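Local structure of uncharacterized protein (Bacteroides eggerthii DSM 20697, 4ECO) at residues L191-V202 against S216-W227; I472-N483 against D505-P513. The protein is of unknown function but is a leucine-rich repeat protein, a fold that commonly serves protein binding, and carries a bound sodium ion. All coordinates share one frame; numbering follows the deposited sequence.

Overall arrangement
Interactions 1 and 2 tie together connecting segments of the leucine-rich repeat chain, and illustrate how the links between its parallel strands are held. They are independent: their centres lie 64 Å apart, on opposite sides of the centre of the chain, their nearest atoms are about 49 Å apart, and the first closes along the sequence before the second opens. In interaction 1, segment 191-202 is bridged to segment 216-227 at Val-198, with aromatic packing around the bridge; segment 191-202 also supplies the carbonyl oxygen of Ser-192 to the sodium site, which Glu-117 shares. Interaction 2 joins the loops on either side of strand 492-494 through a carboxylate gripped by backbone amides, far from the metal.

Interaction 1. Residues L191-V202 against S216-W227; sequences LSNNITFVSKAV and SPFVAENICEAW. With NA (sodium ion), chain C.
Val-198 is joined to its partner segment through both its backbone N and its backbone O: the N donates to Asn-222 O at 2.9 Å, almost straight (164°) and nearly along the C=O axis, while the O accepts from Cys-224 N, which comes in above the carbonyl plane. Together they make a single beta bridge between Val-198 and Ile-223. Lys-200 N continues the link to Ala-226 O at 3.0 Å. Buried side chains close tightly around this bridge. CG2 of Val-198 rests on Phe-218 CE2 at 3.7 Å and its CG1 on the sulfur of Cys-224, which Val-202 CG2 meets as well. Phe-197, with CG anti to the backbone N (chi1 -166°), swings its ring back over the other segment, where the side chain of Asn-222 crosses it, amide and ring planes 44° apart, CG 3.7 Å from Phe-197 CD2. The extended chain of Lys-200 runs over Trp-227 in a CH-pi contact, CD lying 3.9 Å from the centroid of the six-membered ring. Also buried, Ser-216 OG donates to Asn-193 OD1, which accepts from Ile-195 N at 3.2 Å in an Asx turn.

The partly exposed flank is wetter: one water bridges Thr-196 O, Val-219 N and Asn-222 ND2. At the loose end the exposed Leu-191 merely lays CD1 against Pro-217 CB at 3.7 Å. Ser-192 O and Glu-117 bind the sodium ion. Strand 96-97 pairs in parallel with strand 194-198, strand 210-214 presents Met-213 to Phe-218 and Ile-223, and helix 233-238 meets Trp-227 through Ala-235 and Tyr-238.

Interaction 2. Residues I472-N483 against D505-P513; sequences IPKNSLKDENEN and DDFRATTLP
OD2 of Asp-506 is gripped by two successive backbone amides, Ser-476 N at 2.7 Å and Leu-477 N at 3.0 Å. The first comes almost head-on to the oxygen, in line with its bond to CG, and the second from above the carboxylate plane, 51° out of it, so the two N-H groups share one buried oxygen without competing for the same direction. The carboxylate thereby holds the backbone at 476-477 against segment 505-513, and Ser-476 OG tightens the turn from within by donating to Pro-473 O.

Next to the carboxylate, Leu-477, Ile-472, Phe-507 and Leu-512 form a small apolar cluster. CD1 of Leu-477 sits over one face of the Phe-507 ring, toward its rim, and 4.4 Å from CD1 of Leu-512, while Ile-472 CB meets the ring at its edge, 4.0 Å from CE1. Lys-478 passes beside Asp-506 and touches Thr-511 CG2 with its CD at 3.7 Å; a bend at chi4 (74°) turns NZ back into its own loop, to Asn-475 OD1 at 2.9 Å and to the carbonyls of Asp-479 and Glu-480. A leucine in its place would probably leave Asn-475 OD1 and those two carbonyls without their common donor and the hairpin 478-483 freer to shift. Farther along, Asn-483 ND2 donates to Thr-510 O at 2.9 Å, bent to 140°.

Both segments are connections of the repeat solenoid: 472-483 leads from strand 461-463 to strand 492-494, and the loop holding 505-513 leads on to strand 517-519, with Ile-493 touching both Phe-507 and Leu-512.

Interaction 1. Residues L191-V202 against S216-W227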
loop_
_atom_site.group_PDB
_atom_site.type_symbol
_atom_site.label_atom_id
_atom_site.label_comp_id
_atom_site.label_asym_id
_atom_site.label_seq_id
_atom_site.Cartn_x
_atom_site.Cartn_y
_atom_site.Cartn_z
ATOM N N LEU A 191 9.071 18.412 10.980
ATOM C CA LEU A 191 8.878 18.162 12.394
ATOM C C LEU A 191 7.468 18.529 12.861
ATOM O O LEU A 191 6.886 19.504 12.366
ATOM C CB LEU A 191 9.925 18.948 13.213
ATOM C CG LEU A 191 11.411 18.699 12.857
ATOM C CD1 LEU A 191 12.317 19.580 13.688
ATOM C CD2 LEU A 191 11.816 17.220 13.036
ATOM N N SER A 192 6.924 17.732 13.816
ATOM C CA SER A 192 5.615 17.934 14.463
ATOM C C SER A 192 5.818 18.398 15.908
ATOM O O SER A 192 4.869 18.796 16.598
ATOM C CB SER A 192 4.798 16.644 14.437
ATOM O OG SER A 192 5.303 15.705 15.377
ATOM N N ASN A 193 7.069 18.316 16.366
ATOM C CA ASN A 193 7.491 18.659 17.721
ATOM C C ASN A 193 8.995 18.958 17.752
ATOM O O ASN A 193 9.709 18.689 16.778
ATOM C CB ASN A 193 7.163 17.488 18.672
ATOM C CG ASN A 193 7.880 16.213 18.277
ATOM O OD1 ASN A 193 9.085 16.060 18.474
ATOM N ND2 ASN A 193 7.173 15.302 17.640
ATOM N N ASN A 194 9.478 19.430 18.914
ATOM C CA ASN A 194 10.883 19.697 19.127
ATOM C C ASN A 194 11.394 18.889 20.354
ATOM O O ASN A 194 12.064 19.439 21.228
ATOM C CB ASN A 194 11.134 21.186 19.267
ATOM C CG ASN A 194 12.554 21.544 18.941
ATOM O OD1 ASN A 194 12.948 21.623 17.765
ATOM N ND2 ASN A 194 13.361 21.708 19.981
ATOM N N ILE A 195 11.062 17.572 20.405
ATOM C CA ILE A 195 11.545 16.679 21.453
ATOM C C ILE A 195 13.013 16.379 21.101
ATOM O O ILE A 195 13.279 15.796 20.059
ATOM C CB ILE A 195 10.680 15.389 21.620
ATOM C CG1 ILE A 195 9.152 15.628 21.747
ATOM C CG2 ILE A 195 11.221 14.459 22.702
ATOM C CD1 ILE A 195 8.733 16.422 22.851
ATOM N N THR A 196 13.960 16.810 21.943
ATOM C CA THR A 196 15.388 16.660 21.667
ATOM C C THR A 196 16.035 15.548 22.490
ATOM O O THR A 196 17.178 15.184 22.227
ATOM C CB THR A 196 16.101 17.995 21.937
ATOM O OG1 THR A 196 15.821 18.432 23.277
ATOM C CG2 THR A 196 15.695 19.079 20.940
ATOM N N PHE A 197 15.308 14.994 23.458
ATOM C CA PHE A 197 15.822 13.970 24.352
ATOM C C PHE A 197 14.668 13.143 24.932
ATOM O O PHE A 197 13.580 13.680 25.185
ATOM C CB PHE A 197 16.622 14.663 25.493
ATOM C CG PHE A 197 17.496 13.771 26.325
ATOM C CD1 PHE A 197 16.975 13.074 27.406
ATOM C CD2 PHE A 197 18.845 13.631 26.036
ATOM C CE1 PHE A 197 17.775 12.202 28.143
ATOM C CE2 PHE A 197 19.649 12.772 26.786
ATOM C CZ PHE A 197 19.109 12.074 27.844
ATOM N N VAL A 198 14.906 11.837 25.137
ATOM C CA VAL A 198 13.958 10.916 25.768
ATOM C C VAL A 198 14.745 10.166 26.822
ATOM O O VAL A 198 15.764 9.537 26.508
ATOM C CB VAL A 198 13.163 9.955 24.836
ATOM C CG1 VAL A 198 12.043 9.270 25.613
ATOM C CG2 VAL A 198 12.576 10.688 23.645
ATOM N N SER A 199 14.277 10.263 28.076
ATOM C CA SER A 199 14.873 9.664 29.258
ATOM C C SER A 199 14.934 8.115 29.197
ATOM O O SER A 199 14.035 7.440 28.688
ATOM C CB SER A 199 14.080 10.088 30.494
ATOM O OG SER A 199 14.473 9.419 31.679
ATOM N N LYS A 200 16.014 7.581 29.764
ATOM C CA LYS A 200 16.325 6.183 30.001
ATOM C C LYS A 200 15.191 5.507 30.788
ATOM O O LYS A 200 14.947 4.312 30.615
ATOM C CB LYS A 200 17.620 6.189 30.841
ATOM C CG LYS A 200 18.328 4.873 31.075
ATOM C CD LYS A 200 19.563 5.112 31.926
ATOM C CE LYS A 200 20.242 3.818 32.308
ATOM N NZ LYS A 200 21.505 4.036 33.078
ATOM N N ALA A 201 14.496 6.306 31.646
ATOM C CA ALA A 201 13.435 5.952 32.604
ATOM C C ALA A 201 12.298 5.123 32.012
ATOM O O ALA A 201 11.628 4.450 32.786
ATOM C CB ALA A 201 12.849 7.206 33.236
ATOM N N VAL A 202 12.104 5.129 30.668
ATOM C CA VAL A 202 11.079 4.360 29.951
ATOM C C VAL A 202 11.209 2.820 30.324
ATOM O O VAL A 202 10.189 2.125 30.405
ATOM C CB VAL A 202 11.173 4.647 28.424
ATOM C CG1 VAL A 202 10.231 3.766 27.608
ATOM C CG2 VAL A 202 10.870 6.111 28.148
ATOM N N SER A 216 10.411 14.135 15.149
ATOM C CA SER A 216 11.241 14.714 16.206
ATOM C C SER A 216 12.642 15.005 15.733
ATOM O O SER A 216 13.181 14.247 14.925
ATOM C CB SER A 216 11.311 13.770 17.407
ATOM O OG SER A 216 10.148 13.820 18.220
ATOM N N PRO A 217 13.284 16.060 16.265
ATOM C CA PRO A 217 14.639 16.396 15.800
ATOM C C PRO A 217 15.760 15.724 16.589
ATOM O O PRO A 217 16.935 16.047 16.351
ATOM C CB PRO A 217 14.703 17.906 16.004
ATOM C CG PRO A 217 13.775 18.182 17.127
ATOM C CD PRO A 217 12.776 17.079 17.212
ATOM N N PHE A 218 15.420 14.802 17.521
ATOM C CA PHE A 218 16.448 14.177 18.356
ATOM C C PHE A 218 17.376 13.260 17.545
ATOM O O PHE A 218 17.048 12.847 16.433
ATOM C CB PHE A 218 15.849 13.400 19.551
ATOM C CG PHE A 218 14.633 12.533 19.302
ATOM C CD1 PHE A 218 14.560 11.703 18.181
ATOM C CD2 PHE A 218 13.611 12.458 20.243
ATOM C CE1 PHE A 218 13.463 10.860 17.984
ATOM C CE2 PHE A 218 12.510 11.619 20.033
ATOM C CZ PHE A 218 12.446 10.818 18.906
ATOM N N VAL A 219 18.554 12.992 18.117
ATOM C CA VAL A 219 19.586 12.108 17.570
ATOM C C VAL A 219 19.430 10.742 18.252
ATOM O O VAL A 219 18.922 10.675 19.373
ATOM C CB VAL A 219 21.022 12.699 17.700
ATOM C CG1 VAL A 219 21.202 13.901 16.782
ATOM C CG2 VAL A 219 21.357 13.069 19.142
ATOM N N ALA A 220 19.851 9.666 17.573
ATOM C CA ALA A 220 19.711 8.267 18.010
ATOM C C ALA A 220 20.195 8.010 19.450
ATOM O O ALA A 220 19.493 7.331 20.203
ATOM C CB ALA A 220 20.459 7.361 17.070
ATOM N N GLU A 221 21.350 8.587 19.833
ATOM C CA GLU A 221 21.975 8.401 21.151
ATOM C C GLU A 221 21.197 9.102 22.293
ATOM O O GLU A 221 21.490 8.850 23.462
ATOM C CB GLU A 221 23.456 8.867 21.150
ATOM C CG GLU A 221 23.723 10.306 20.712
ATOM C CD GLU A 221 23.877 10.590 19.223
ATOM O OE1 GLU A 221 23.493 9.733 18.394
ATOM O OE2 GLU A 221 24.361 11.697 18.888
ATOM N N ASN A 222 20.205 9.949 21.966
ATOM C CA ASN A 222 19.436 10.664 22.987
ATOM C C ASN A 222 18.034 10.066 23.148
ATOM O O ASN A 222 17.193 10.645 23.845
ATOM C CB ASN A 222 19.378 12.147 22.668
ATOM C CG ASN A 222 20.679 12.851 22.975
ATOM O OD1 ASN A 222 21.542 12.352 23.720
ATOM N ND2 ASN A 222 20.830 14.051 22.436
ATOM N N ILE A 223 17.814 8.866 22.563
ATOM C CA ILE A 223 16.551 8.135 22.680
ATOM C C ILE A 223 16.748 7.009 23.682
ATOM O O ILE A 223 17.205 5.920 23.306
ATOM C CB ILE A 223 15.988 7.599 21.325
ATOM C CG1 ILE A 223 15.882 8.711 20.260
ATOM C CG2 ILE A 223 14.641 6.895 21.541
ATOM C CD1 ILE A 223 15.583 8.218 18.889
ATOM N N CYS A 224 16.450 7.299 24.967
ATOM C CA CYS A 224 16.429 6.369 26.096
ATOM C C CYS A 224 17.786 5.649 26.354
ATOM O O CYS A 224 17.812 4.474 26.759
ATOM C CB CYS A 224 15.304 5.356 25.911
ATOM S SG CYS A 224 13.675 6.110 25.707
ATOM N N GLU A 225 18.893 6.397 26.222
ATOM C CA GLU A 225 20.231 5.900 26.547
ATOM C C GLU A 225 20.675 6.366 27.943
ATOM O O GLU A 225 21.316 5.610 28.685
ATOM C CB GLU A 225 21.264 6.345 25.514
ATOM C CG GLU A 225 21.239 5.549 24.225
ATOM C CD GLU A 225 22.504 5.654 23.400
ATOM O OE1 GLU A 225 23.537 6.118 23.942
ATOM O OE2 GLU A 225 22.469 5.241 22.216
ATOM N N ALA A 226 20.324 7.613 28.293
ATOM C CA ALA A 226 20.766 8.251 29.523
ATOM C C ALA A 226 19.639 8.927 30.292
ATOM O O ALA A 226 18.532 9.118 29.775
ATOM C CB ALA A 226 21.825 9.295 29.179
ATOM N N TRP A 227 19.949 9.307 31.541
ATOM C CA TRP A 227 19.020 10.066 32.356
ATOM C C TRP A 227 18.900 11.459 31.771
ATOM O O TRP A 227 19.876 11.976 31.214
ATOM C CB TRP A 227 19.472 10.121 33.812
ATOM C CG TRP A 227 19.709 8.795 34.465
ATOM C CD1 TRP A 227 20.895 8.321 34.954
ATOM C CD2 TRP A 227 18.726 7.797 34.765
ATOM N NE1 TRP A 227 20.709 7.098 35.554
ATOM C CE2 TRP A 227 19.388 6.739 35.429
ATOM C CE3 TRP A 227 17.341 7.692 34.537
ATOM C CZ2 TRP A 227 18.719 5.586 35.849
ATOM C CZ3 TRP A 227 16.681 6.554 34.972
ATOM C CH2 TRP A 227 17.373 5.510 35.603
HETATM NA NA NA C . 2.736 17.717 17.160
HETATM O O HOH W 1 19.051 14.909 20.513
HETATM O O HOH W 2 19.041 9.341 26.116
#

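Interaction 2. Residues I472-N483 against D505-P513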
loop_
_atom_site.group_PDB
_atom_site.type_symbol
_atom_site.label_atom_id
_atom_site.label_comp_id
_atom_site.label_asym_id
_atom_site.label_seq_id
_atom_site.Cartn_x
_atom_site.Cartn_y
_atom_site.Cartn_z
ATOM N N ILE A 472 -1.297 -11.209 -31.025
ATOM C CA ILE A 472 -1.631 -12.299 -30.105
ATOM C C ILE A 472 -2.025 -13.451 -31.045
ATOM O O ILE A 472 -3.192 -13.547 -31.459
ATOM C CB ILE A 472 -2.705 -11.970 -29.012
ATOM C CG1 ILE A 472 -2.688 -10.503 -28.484
ATOM C CG2 ILE A 472 -2.702 -13.013 -27.905
ATOM C CD1 ILE A 472 -1.616 -10.084 -27.557
ATOM N N PRO A 473 -1.028 -14.261 -31.487
ATOM C CA PRO A 473 -1.306 -15.300 -32.488
ATOM C C PRO A 473 -2.129 -16.490 -31.981
ATOM O O PRO A 473 -2.469 -16.600 -30.797
ATOM C CB PRO A 473 0.089 -15.764 -32.892
ATOM C CG PRO A 473 0.928 -15.502 -31.705
ATOM C CD PRO A 473 0.405 -14.236 -31.131
ATOM N N LYS A 474 -2.430 -17.380 -32.943
ATOM C CA LYS A 474 -3.223 -18.600 -32.914
ATOM C C LYS A 474 -3.254 -19.239 -31.517
ATOM O O LYS A 474 -4.316 -19.198 -30.913
ATOM C CB LYS A 474 -2.717 -19.613 -33.982
ATOM C CG LYS A 474 -3.579 -20.860 -34.127
ATOM C CD LYS A 474 -3.564 -21.493 -35.527
ATOM C CE LYS A 474 -2.497 -22.535 -35.727
ATOM N NZ LYS A 474 -2.896 -23.544 -36.747
ATOM N N ASN A 475 -2.160 -19.816 -31.000
ATOM C CA ASN A 475 -2.306 -20.474 -29.709
ATOM C C ASN A 475 -1.588 -19.695 -28.604
ATOM O O ASN A 475 -0.445 -19.997 -28.244
ATOM C CB ASN A 475 -1.815 -21.905 -29.803
ATOM C CG ASN A 475 -2.709 -22.768 -30.644
ATOM O OD1 ASN A 475 -3.893 -22.945 -30.353
ATOM N ND2 ASN A 475 -2.152 -23.329 -31.697
ATOM N N SER A 476 -2.278 -18.670 -28.080
ATOM C CA SER A 476 -1.753 -17.811 -27.034
ATOM C C SER A 476 -2.512 -18.001 -25.728
ATOM O O SER A 476 -1.925 -17.821 -24.664
ATOM C CB SER A 476 -1.810 -16.353 -27.466
ATOM O OG SER A 476 -0.935 -16.077 -28.550
ATOM N N LEU A 477 -3.809 -18.357 -25.799
ATOM C CA LEU A 477 -4.655 -18.569 -24.618
ATOM C C LEU A 477 -5.115 -20.030 -24.522
ATOM O O LEU A 477 -5.855 -20.417 -23.600
ATOM C CB LEU A 477 -5.862 -17.634 -24.663
ATOM C CG LEU A 477 -5.540 -16.177 -24.476
ATOM C CD1 LEU A 477 -6.581 -15.318 -25.134
ATOM C CD2 LEU A 477 -5.407 -15.843 -23.011
ATOM N N LYS A 478 -4.656 -20.839 -25.484
ATOM C CA LYS A 478 -4.978 -22.253 -25.572
ATOM C C LYS A 478 -3.885 -22.996 -26.355
ATOM O O LYS A 478 -2.979 -22.361 -26.916
ATOM C CB LYS A 478 -6.368 -22.447 -26.225
ATOM C CG LYS A 478 -6.484 -22.061 -27.709
ATOM C CD LYS A 478 -7.627 -22.871 -28.341
ATOM C CE LYS A 478 -7.691 -22.855 -29.848
ATOM N NZ LYS A 478 -6.649 -23.689 -30.515
ATOM N N ASP A 479 -3.953 -24.347 -26.333
ATOM C CA ASP A 479 -3.152 -25.262 -27.161
ATOM C C ASP A 479 -4.032 -25.620 -28.361
ATOM O O ASP A 479 -5.252 -25.506 -28.256
ATOM C CB ASP A 479 -2.661 -26.500 -26.372
ATOM C CG ASP A 479 -1.507 -26.270 -25.392
ATOM O OD1 ASP A 479 -0.846 -25.202 -25.475
ATOM O OD2 ASP A 479 -1.242 -27.172 -24.574
ATOM N N GLU A 480 -3.439 -25.998 -29.496
ATOM C CA GLU A 480 -4.149 -26.274 -30.757
ATOM C C GLU A 480 -5.489 -27.009 -30.582
ATOM O O GLU A 480 -6.476 -26.558 -31.179
ATOM C CB GLU A 480 -3.280 -27.077 -31.745
ATOM C CG GLU A 480 -3.837 -27.110 -33.163
ATOM C CD GLU A 480 -3.930 -25.782 -33.899
ATOM O OE1 GLU A 480 -2.905 -25.062 -33.952
ATOM O OE2 GLU A 480 -5.007 -25.483 -34.465
ATOM N N ASN A 481 -5.539 -28.113 -29.808
ATOM C CA ASN A 481 -6.799 -28.848 -29.725
ATOM C C ASN A 481 -7.313 -28.993 -28.276
ATOM O O ASN A 481 -8.200 -29.822 -28.018
ATOM C CB ASN A 481 -6.640 -30.229 -30.387
ATOM C CG ASN A 481 -6.175 -30.163 -31.831
ATOM O OD1 ASN A 481 -5.039 -30.546 -32.157
ATOM N ND2 ASN A 481 -7.029 -29.649 -32.722
ATOM N N GLU A 482 -6.838 -28.138 -27.362
ATOM C CA GLU A 482 -7.299 -28.192 -25.978
ATOM C C GLU A 482 -7.205 -26.811 -25.312
ATOM O O GLU A 482 -6.227 -26.080 -25.504
ATOM C CB GLU A 482 -6.522 -29.264 -25.167
ATOM C CG GLU A 482 -5.059 -28.996 -24.826
ATOM C CD GLU A 482 -4.035 -30.027 -25.283
ATOM O OE1 GLU A 482 -4.111 -30.488 -26.448
ATOM O OE2 GLU A 482 -3.112 -30.317 -24.490
ATOM N N ASN A 483 -8.253 -26.450 -24.554
ATOM C CA ASN A 483 -8.300 -25.196 -23.791
ATOM C C ASN A 483 -7.674 -25.402 -22.440
ATOM O O ASN A 483 -7.556 -26.546 -22.007
ATOM C CB ASN A 483 -9.730 -24.695 -23.620
ATOM C CG ASN A 483 -10.229 -23.824 -24.723
ATOM O OD1 ASN A 483 -9.524 -22.964 -25.229
ATOM N ND2 ASN A 483 -11.497 -23.967 -25.055
ATOM N N ASP A 505 -8.478 -16.536 -33.091
ATOM C CA ASP A 505 -9.786 -17.079 -32.722
ATOM C C ASP A 505 -9.806 -17.486 -31.256
ATOM O O ASP A 505 -10.828 -17.972 -30.761
ATOM C CB ASP A 505 -10.163 -18.242 -33.630
ATOM C CG ASP A 505 -10.560 -17.784 -35.011
ATOM O OD1 ASP A 505 -10.277 -16.596 -35.356
ATOM O OD2 ASP A 505 -11.124 -18.609 -35.764
ATOM N N ASP A 506 -8.686 -17.213 -30.554
ATOM C CA ASP A 506 -8.535 -17.380 -29.118
ATOM C C ASP A 506 -9.467 -16.449 -28.376
ATOM O O ASP A 506 -9.661 -16.631 -27.181
ATOM C CB ASP A 506 -7.080 -17.073 -28.676
ATOM C CG ASP A 506 -6.021 -18.120 -28.954
ATOM O OD1 ASP A 506 -6.352 -19.156 -29.593
ATOM O OD2 ASP A 506 -4.858 -17.911 -28.535
ATOM N N PHE A 507 -9.976 -15.398 -29.038
ATOM C CA PHE A 507 -10.818 -14.404 -28.378
ATOM C C PHE A 507 -12.336 -14.709 -28.556
ATOM O O PHE A 507 -13.170 -14.123 -27.862
ATOM C CB PHE A 507 -10.449 -13.021 -28.892
ATOM C CG PHE A 507 -9.089 -12.588 -28.376
ATOM C CD1 PHE A 507 -7.926 -12.890 -29.082
ATOM C CD2 PHE A 507 -8.970 -11.883 -27.177
ATOM C CE1 PHE A 507 -6.678 -12.500 -28.597
ATOM C CE2 PHE A 507 -7.719 -11.479 -26.701
ATOM C CZ PHE A 507 -6.584 -11.800 -27.406
ATOM N N ARG A 508 -12.673 -15.694 -29.400
ATOM C CA ARG A 508 -14.047 -16.134 -29.612
ATOM C C ARG A 508 -14.555 -16.873 -28.350
ATOM O O ARG A 508 -13.751 -17.290 -27.511
ATOM C CB ARG A 508 -14.130 -17.014 -30.874
ATOM C CG ARG A 508 -13.644 -16.264 -32.118
ATOM C CD ARG A 508 -13.729 -17.055 -33.408
ATOM N NE ARG A 508 -15.083 -17.515 -33.732
ATOM C CZ ARG A 508 -16.050 -16.740 -34.221
ATOM N NH1 ARG A 508 -15.846 -15.434 -34.393
ATOM N NH2 ARG A 508 -17.238 -17.254 -34.510
ATOM N N ALA A 509 -15.883 -17.007 -28.205
ATOM C CA ALA A 509 -16.543 -17.617 -27.045
ATOM C C ALA A 509 -16.111 -19.094 -26.794
ATOM O O ALA A 509 -16.386 -19.649 -25.719
ATOM C CB ALA A 509 -18.036 -17.549 -27.239
ATOM N N THR A 510 -15.414 -19.714 -27.773
ATOM C CA THR A 510 -14.926 -21.089 -27.670
ATOM C C THR A 510 -13.816 -21.226 -26.607
ATOM O O THR A 510 -13.606 -22.310 -26.063
ATOM C CB THR A 510 -14.401 -21.563 -29.022
ATOM O OG1 THR A 510 -13.278 -20.752 -29.431
ATOM C CG2 THR A 510 -15.476 -21.609 -30.077
ATOM N N THR A 511 -13.084 -20.142 -26.337
ATOM C CA THR A 511 -11.989 -20.198 -25.371
ATOM C C THR A 511 -12.289 -19.203 -24.209
ATOM O O THR A 511 -12.098 -19.568 -23.040
ATOM C CB THR A 511 -10.634 -19.938 -26.074
ATOM O OG1 THR A 511 -10.534 -18.557 -26.326
ATOM C CG2 THR A 511 -10.477 -20.702 -27.414
ATOM N N LEU A 512 -12.822 -17.988 -24.548
ATOM C CA LEU A 512 -13.226 -16.893 -23.642
ATOM C C LEU A 512 -14.769 -16.736 -23.593
ATOM O O LEU A 512 -15.298 -15.716 -24.065
ATOM C CB LEU A 512 -12.593 -15.559 -24.103
ATOM C CG LEU A 512 -11.092 -15.417 -24.144
ATOM C CD1 LEU A 512 -10.729 -14.025 -24.569
ATOM C CD2 LEU A 512 -10.463 -15.736 -22.804
ATOM N N PRO A 513 -15.526 -17.728 -23.062
ATOM C CA PRO A 513 -17.000 -17.626 -23.100
ATOM C C PRO A 513 -17.618 -16.550 -22.213
ATOM O O PRO A 513 -18.795 -16.247 -22.400
ATOM C CB PRO A 513 -17.455 -18.997 -22.594
ATOM C CG PRO A 513 -16.333 -19.504 -21.799
ATOM C CD PRO A 513 -15.112 -19.025 -22.488
#